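Imine reductase (Bacillus cereus, PDB 4D3D) catalyses the NADPH-dependent, S-selective reduction of the cyclic imine 2-methylpyrroline to the corresponding amine. Local coordinates at residues G255-S258 / V259-V262. Residues are numbered along the deposited sequence; the frame is centred on the assembly and turned at random.
Sequences GLAS and VEHV
The imidazole of H261 turns one face back toward A257, whose carbonyl O stands 3.6 Å off the ring plane, nearer its margin than its centre. Water 1 lies over the same face, also near the rim, while S258 O meets the ring obliquely. With CG beside the backbone N (chi1 -71°), the ring leans back over the preceding turn. The E260 carboxylate lies alongside A257: its OE1 passes 3.6 Å from A257 CA, and its OE2 lies 3.9 Å from L256 CG, so a charged end brushes an aliphatic branch. Water 1 bridges A257 and E260, donating to A257 O and to E260 OE1, each at 2.9 Å. A257 O is thus gripped twice, by this water and by the backbone N-H of H261, the latter tilted 27° from the carbonyl plane. The other i to i+4 bonds run from V259 N to G255 O, E260 N to L256 O and V262 N to S258 O, as in a regular alpha-helix. On the buried flank, V259 CG2 rests 3.3 Å from G255 O and V262 CG2 3.6 Å from S258 O, methyls set against carbonyls one turn back. S258 OG accepts a hydrogen bond from the indole N-H (NE1) of W195 of the second subunit, whose W195, D192 and Q188 also pack on V259, V262 and H261, while L256 lies on L280 and F283 of helix 274-288. In this segment of helix 252-268, in the C-terminal helical domain, the dimer contact therefore reaches from S258, V259 and V262 as far as H261, L256 meets the neighbouring helix, and A257 and E260 hold water 1. There the water-bridged carboxylate probably gains some stabilisation as an anion, and the doubly engaged A257 carbonyl is probably more polarised than a carbonyl with the helix bond alone.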
loop_
_atom_site.group_PDB
_atom_site.type_symbol
_atom_site.label_atom_id
_atom_site.label_comp_id
_atom_site.label_asym_id
_atom_site.label_seq_id
_atom_site.Cartn_x
_atom_site.Cartn_y
_atom_site.Cartn_z
ATOM N N GLY B 255 14.238 9.354 4.030
ATOM C CA GLY B 255 13.464 8.191 3.526
ATOM C C GLY B 255 14.345 7.049 3.155
ATOM O O GLY B 255 14.064 5.912 3.494
ATOM N N LEU B 256 15.432 7.324 2.386
ATOM C CA LEU B 256 16.379 6.262 2.055
ATOM C C LEU B 256 16.943 5.528 3.286
ATOM O O LEU B 256 16.978 4.342 3.401
ATOM C CB LEU B 256 17.590 6.829 1.254
ATOM C CG LEU B 256 18.716 5.878 0.949
ATOM C CD1 LEU B 256 18.295 4.733 0.050
ATOM C CD2 LEU B 256 19.954 6.658 0.381
ATOM N N ALA B 257 17.356 6.315 4.313
ATOM C CA ALA B 257 17.857 5.720 5.497
ATOM C C ALA B 257 16.818 4.822 6.217
ATOM O O ALA B 257 17.149 3.781 6.743
ATOM C CB ALA B 257 18.293 6.831 6.465
ATOM N N SER B 258 15.590 5.265 6.224
ATOM C CA SER B 258 14.498 4.497 6.783
ATOM C C SER B 258 14.245 3.136 6.035
ATOM O O SER B 258 14.146 2.071 6.654
ATOM C CB SER B 258 13.264 5.342 6.759
ATOM O OG SER B 258 12.148 4.718 7.294
ATOM N N VAL B 259 14.292 3.217 4.720
ATOM C CA VAL B 259 14.150 2.014 3.913
ATOM C C VAL B 259 15.295 1.068 4.126
ATOM O O VAL B 259 15.131 -0.148 4.213
ATOM C CB VAL B 259 13.959 2.372 2.410
ATOM C CG1 VAL B 259 13.911 1.103 1.571
ATOM C CG2 VAL B 259 12.683 3.153 2.200
ATOM N N GLU B 260 16.512 1.584 4.248
ATOM C CA GLU B 260 17.696 0.761 4.544
ATOM C C GLU B 260 17.524 -0.034 5.830
ATOM O O GLU B 260 17.831 -1.229 5.869
ATOM C CB GLU B 260 18.971 1.605 4.699
ATOM C CG GLU B 260 19.523 2.158 3.425
ATOM C CD GLU B 260 20.604 3.234 3.632
ATOM O OE1 GLU B 260 20.750 3.774 4.757
ATOM O OE2 GLU B 260 21.338 3.530 2.662
ATOM N N HIS B 261 16.966 0.599 6.882
ATOM C CA HIS B 261 16.652 -0.132 8.112
ATOM C C HIS B 261 15.580 -1.218 7.947
ATOM O O HIS B 261 15.649 -2.272 8.556
ATOM C CB HIS B 261 16.244 0.808 9.216
ATOM C CG HIS B 261 17.411 1.578 9.706
ATOM N ND1 HIS B 261 17.293 2.789 10.343
ATOM C CD2 HIS B 261 18.744 1.316 9.600
ATOM C CE1 HIS B 261 18.501 3.234 10.641
ATOM N NE2 HIS B 261 19.394 2.328 10.268
ATOM N N VAL B 262 14.593 -0.990 7.059
ATOM C CA VAL B 262 13.610 -2.044 6.771
ATOM C C VAL B 262 14.331 -3.256 6.072
ATOM O O VAL B 262 14.055 -4.415 6.408
ATOM C CB VAL B 262 12.442 -1.496 5.907
ATOM C CG1 VAL B 262 11.589 -2.656 5.369
ATOM C CG2 VAL B 262 11.565 -0.501 6.649
HETATM O O HOH W 1 19.993 3.644 7.508
#